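Local coordinates for protein glycoside Hydrolase Family 43_12 (Metagenome, PDB 7JVH) that probably hydrolyses glycosidic bonds in plant cell-wall polysaccharides such as arabinose- or xylose-containing hemicelluloses, as a gut-derived member of glycoside hydrolase subfamily GH43_12, at residues A[461-466]-A[559-564]; A[184-189]-A[205-210]. One frame throughout, in Å; residues are numbered along the deposited sequence.

Interaction 1: residues A[461-466]-A[559-564]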
# COMPACT_ATOMS: atom_id res chain seq x y z
N LEU A 461 -14.15 13.21 -11.10
CA LEU A 461 -13.27 13.10 -9.96
C LEU A 461 -13.84 12.06 -9.02
O LEU A 461 -15.04 12.07 -8.75
CB LEU A 461 -13.18 14.48 -9.25
CG LEU A 461 -12.53 14.55 -7.88
CD1 LEU A 461 -11.02 14.37 -7.97
CD2 LEU A 461 -12.89 15.88 -7.24
N ILE A 462 -12.97 11.21 -8.49
CA ILE A 462 -13.36 10.02 -7.73
C ILE A 462 -12.62 9.90 -6.40
O ILE A 462 -11.39 10.05 -6.36
CB ILE A 462 -13.07 8.73 -8.53
CG1 ILE A 462 -13.65 8.81 -9.94
CG2 ILE A 462 -13.64 7.52 -7.79
CD1 ILE A 462 -13.32 7.64 -10.81
N CYS A 463 -13.37 9.60 -5.34
CA CYS A 463 -12.85 9.11 -4.07
C CYS A 463 -13.33 7.64 -3.92
O CYS A 463 -14.54 7.37 -3.89
CB CYS A 463 -13.35 10.00 -2.91
SG CYS A 463 -12.96 11.77 -3.09
N TYR A 464 -12.37 6.72 -3.82
CA TYR A 464 -12.58 5.28 -4.00
C TYR A 464 -11.94 4.47 -2.87
O TYR A 464 -10.74 4.52 -2.67
CB TYR A 464 -11.92 4.86 -5.31
CG TYR A 464 -12.23 3.46 -5.80
CD1 TYR A 464 -11.47 2.36 -5.39
CD2 TYR A 464 -13.23 3.25 -6.75
CE1 TYR A 464 -11.74 1.09 -5.87
CE2 TYR A 464 -13.48 1.98 -7.25
CZ TYR A 464 -12.74 0.90 -6.79
OH TYR A 464 -12.97 -0.39 -7.23
N GLN A 465 -12.77 3.69 -2.16
CA GLN A 465 -12.30 2.66 -1.23
C GLN A 465 -12.39 1.30 -1.94
O GLN A 465 -11.39 0.59 -2.10
CB GLN A 465 -13.12 2.69 0.05
CG GLN A 465 -12.90 1.56 1.05
CD GLN A 465 -11.43 1.27 1.35
OE1 GLN A 465 -10.99 0.15 1.12
NE2 GLN A 465 -10.67 2.25 1.85
N ASN A 466 -13.60 0.95 -2.38
CA ASN A 466 -13.81 -0.17 -3.29
C ASN A 466 -14.96 0.11 -4.27
O ASN A 466 -15.63 1.16 -4.19
CB ASN A 466 -13.98 -1.52 -2.54
CG ASN A 466 -15.26 -1.62 -1.76
OD1 ASN A 466 -16.34 -1.35 -2.27
ND2 ASN A 466 -15.14 -2.04 -0.51
N ALA A 559 -8.15 4.46 1.06
CA ALA A 559 -8.89 5.20 0.05
C ALA A 559 -7.95 5.80 -0.99
O ALA A 559 -6.75 5.97 -0.74
CB ALA A 559 -9.73 6.30 0.70
N LEU A 560 -8.53 6.11 -2.15
CA LEU A 560 -7.83 6.66 -3.29
C LEU A 560 -8.60 7.89 -3.76
O LEU A 560 -9.79 8.01 -3.54
CB LEU A 560 -7.77 5.64 -4.43
CG LEU A 560 -7.16 4.27 -4.08
CD1 LEU A 560 -7.48 3.26 -5.15
CD2 LEU A 560 -5.65 4.36 -3.86
N VAL A 561 -7.89 8.81 -4.42
CA VAL A 561 -8.49 9.94 -5.08
C VAL A 561 -7.88 10.01 -6.47
O VAL A 561 -6.70 9.78 -6.65
CB VAL A 561 -8.27 11.26 -4.28
CG1 VAL A 561 -6.80 11.66 -4.24
CG2 VAL A 561 -9.13 12.39 -4.85
N GLY A 562 -8.72 10.30 -7.46
CA GLY A 562 -8.25 10.35 -8.83
C GLY A 562 -9.30 10.86 -9.82
O GLY A 562 -10.37 11.30 -9.43
N MSE A 563 -8.94 10.77 -11.10
CA MSE A 563 -9.82 11.16 -12.18
C MSE A 563 -10.17 9.92 -12.99
O MSE A 563 -9.39 8.98 -13.09
CB MSE A 563 -9.19 12.30 -12.99
CG MSE A 563 -7.84 12.01 -13.60
SE MSE A 563 -6.47 13.42 -13.33
CE MSE A 563 -5.05 12.43 -12.42
N GLY A 564 -11.38 9.90 -13.57
CA GLY A 564 -11.82 8.77 -14.37
C GLY A 564 -12.88 9.12 -15.39
O GLY A 564 -13.43 10.21 -15.35
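With a chi1 of 169°, L461 holds its CG opposite the backbone N, and the CD1 branch leans across to meet CG2 of V561 at 4.2 Å. The SG of C463 reaches the same V561 methyl at 4.3 Å. One valine branch therefore serves two residues of the partner strand. On the other face, Y464 and L560 run side by side and point the same way. Chi1 of Y464 is -170° and chi1 of L560 is -55°; together they bring CD1 of the tyrosine ring and CD1 of the leucine to 4.1 Å. The leucine methyl meets the ring obliquely. The carbonyl carbon of N466 lies over one face of that ring, offset toward its rim.

The backbones pair antiparallel, with four hydrogen bonds in two doublets. I462 and G562 exchange one doublet, in which I462 N donates to G562 O at 2.8 Å and G562 N donates to I462 O at 2.9 Å. Y464 and L560 exchange the other, in which Y464 N donates to L560 O at 2.9 Å. G562 has no side chain, and CD1 of I462 extends past it to CA of G564 at 4.0 Å. The two strands are inner strands of one sheet of a concanavalin A-like beta-sandwich. L461, C463, V561 and the selenomethionine M563 face the second sheet, where F33, Y443 and T447 pack against them. I462, Y464 and L560 lie on the opposite face, beside F435 of the edge strand 433-437. Past Y464 the chain turns a corner, and Q465 and N466 both face C469 in a classic beta bulge. The amide NE2 of Q465 donates to the carbonyls of L548 and T557, tying this corner to the chain that leads into A559.

Interaction 2: residues A[184-189]-A[205-210]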
# COMPACT_ATOMS: atom_id res chain seq x y z
N ALA A 184 19.90 -22.41 0.87
CA ALA A 184 18.86 -21.40 0.92
C ALA A 184 17.61 -21.98 1.54
O ALA A 184 17.33 -23.16 1.42
CB ALA A 184 18.57 -20.90 -0.48
N TYR A 185 16.85 -21.11 2.22
CA TYR A 185 15.64 -21.52 2.92
C TYR A 185 14.50 -20.56 2.62
O TYR A 185 14.70 -19.46 2.10
CB TYR A 185 15.90 -21.62 4.41
CG TYR A 185 17.03 -22.58 4.72
CD1 TYR A 185 16.81 -23.95 4.78
CD2 TYR A 185 18.34 -22.11 4.90
CE1 TYR A 185 17.84 -24.83 5.04
CE2 TYR A 185 19.38 -22.99 5.16
CZ TYR A 185 19.13 -24.35 5.23
OH TYR A 185 20.16 -25.22 5.48
N LEU A 186 13.29 -21.01 2.93
CA LEU A 186 12.09 -20.24 2.70
C LEU A 186 11.17 -20.48 3.88
O LEU A 186 10.90 -21.63 4.22
CB LEU A 186 11.43 -20.69 1.41
CG LEU A 186 10.19 -19.91 0.98
CD1 LEU A 186 9.97 -20.09 -0.52
CD2 LEU A 186 8.94 -20.29 1.78
N VAL A 187 10.72 -19.40 4.50
CA VAL A 187 9.81 -19.48 5.62
C VAL A 187 8.50 -18.80 5.23
O VAL A 187 8.49 -17.85 4.43
CB VAL A 187 10.42 -18.85 6.89
CG1 VAL A 187 10.50 -17.32 6.77
CG2 VAL A 187 9.68 -19.33 8.12
N HIS A 188 7.39 -19.31 5.77
CA HIS A 188 6.09 -18.74 5.48
C HIS A 188 5.10 -19.11 6.55
O HIS A 188 5.37 -19.98 7.39
CB HIS A 188 5.61 -19.17 4.08
CG HIS A 188 5.16 -20.61 4.01
ND1 HIS A 188 3.84 -20.97 4.05
CD2 HIS A 188 5.87 -21.75 3.86
CE1 HIS A 188 3.75 -22.29 3.95
NE2 HIS A 188 4.96 -22.79 3.83
N ASN A 189 3.97 -18.39 6.55
CA ASN A 189 2.81 -18.69 7.39
C ASN A 189 2.02 -19.81 6.70
O ASN A 189 2.03 -19.90 5.48
CB ASN A 189 1.99 -17.40 7.63
CG ASN A 189 0.50 -17.65 7.85
OD1 ASN A 189 -0.21 -18.05 6.94
ND2 ASN A 189 0.02 -17.35 9.06
N LYS A 205 6.31 -22.16 8.95
CA LYS A 205 6.85 -23.32 8.31
C LYS A 205 8.08 -22.90 7.54
O LYS A 205 8.09 -21.85 6.93
CB LYS A 205 5.82 -23.90 7.34
CG LYS A 205 6.22 -25.25 6.74
CD LYS A 205 5.06 -25.93 6.03
CE LYS A 205 4.02 -26.41 7.03
NZ LYS A 205 2.82 -26.97 6.37
N ILE A 206 9.12 -23.74 7.57
CA ILE A 206 10.36 -23.50 6.83
C ILE A 206 10.60 -24.63 5.83
O ILE A 206 10.22 -25.77 6.07
CB ILE A 206 11.56 -23.32 7.78
CG1 ILE A 206 12.78 -22.80 7.02
CG2 ILE A 206 11.90 -24.61 8.52
CD1 ILE A 206 13.89 -22.33 7.94
N TRP A 207 11.22 -24.27 4.69
CA TRP A 207 11.58 -25.18 3.61
C TRP A 207 13.00 -24.86 3.19
O TRP A 207 13.38 -23.70 3.18
CB TRP A 207 10.72 -24.94 2.38
CG TRP A 207 9.27 -25.20 2.52
CD1 TRP A 207 8.34 -24.36 3.05
CD2 TRP A 207 8.55 -26.35 2.06
NE1 TRP A 207 7.09 -24.92 2.97
CE2 TRP A 207 7.19 -26.15 2.37
CE3 TRP A 207 8.93 -27.54 1.43
CZ2 TRP A 207 6.20 -27.09 2.08
CZ3 TRP A 207 7.94 -28.48 1.13
CH2 TRP A 207 6.59 -28.26 1.47
N GLU A 208 13.75 -25.89 2.80
CA GLU A 208 14.99 -25.70 2.05
C GLU A 208 14.58 -25.27 0.64
O GLU A 208 13.54 -25.71 0.13
CB GLU A 208 15.81 -27.00 2.01
CG GLU A 208 17.26 -26.80 1.57
CD GLU A 208 18.12 -28.06 1.75
OE1 GLU A 208 17.76 -28.91 2.60
OE2 GLU A 208 19.15 -28.22 1.05
N TYR A 209 15.39 -24.41 0.03
CA TYR A 209 15.08 -23.79 -1.26
C TYR A 209 16.17 -24.15 -2.25
O TYR A 209 17.35 -24.13 -1.92
CB TYR A 209 14.95 -22.27 -1.09
CG TYR A 209 14.47 -21.48 -2.30
CD1 TYR A 209 13.10 -21.30 -2.55
CD2 TYR A 209 15.37 -20.86 -3.16
CE1 TYR A 209 12.67 -20.55 -3.64
CE2 TYR A 209 14.95 -20.11 -4.25
CZ TYR A 209 13.59 -19.95 -4.49
OH TYR A 209 13.17 -19.20 -5.58
N ASP A 210 15.75 -24.48 -3.48
CA ASP A 210 16.64 -24.84 -4.55
C ASP A 210 16.87 -23.61 -5.42
O ASP A 210 15.94 -23.15 -6.10
CB ASP A 210 16.05 -25.99 -5.37
CG ASP A 210 17.00 -26.51 -6.43
OD1 ASP A 210 17.65 -25.69 -7.12
OD2 ASP A 210 17.12 -27.74 -6.59
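H188 and W207 meet through their ring edges across the two inner strands of a four-stranded antiparallel sheet. The sheet is one blade of the five-bladed beta-propeller of family 43. W207 NE1 donates to H188 NE2 at 3.1 Å, and the acceptor and donor each lie close to the plane of the other ring. A chi1 of 74° places the imidazole between the backbone N and the carbonyl carbon of H188, turned toward the partner strand. F169 meets both rings. A leucine at H188 would remove the acceptor, and would probably leave the indole N-H of W207 without its mate and the indole freer to turn.

The tight part is the middle of the pairing. L186 and W207 exchange two backbone bonds, each with its donor in the carbonyl plane, and H188 and K205 exchange two more. On the same face as the imidazole, CD1 of L186 packs obliquely on the ring of Y209, 3.9 Å from its CD1. L176 of the neighbouring strand touches both L186 and Y209. On the reverse face, CB of Y185 meets CD1 of I206 at 4.1 Å, and V187 packs on P241 of the next blade.

The partly exposed residues K205, W207 and E208 all come from strand 205-210, on both its faces. Only the ends of K205 and E208 are looser. K205 starts alongside the imidazole, with its CB 3.8 Å from H188 NE2. Its chain then bends at chi3 and leads NZ away to a salt bridge with D190. OE2 of E208 makes a long, weak ion pair with K183. The E208 and Y185 side chains cross obliquely, their carboxylate and ring planes 51° apart. CG of E208 lies 4.0 Å from CE1 of Y185.

Interaction 2 belongs to the family 43 propeller and interaction 1 to the concanavalin A-like sandwich, which also takes in strand 28-37. Their centres are 39 Å apart and their nearest atoms about 22 Å, so they do not touch. They lie on opposite sides of the chain's centre. The centre of interaction 2 is about 25 Å from the centre of the chain, that of interaction 1 about 15 Å. Interaction 2 joins consecutive strands of one blade, whereas 92 residues lie between 461-466 and 559-564. In family 43 the active site lies in the propeller, so interaction 2 is in the probably catalytic domain and interaction 1 in the concanavalin A-like domain.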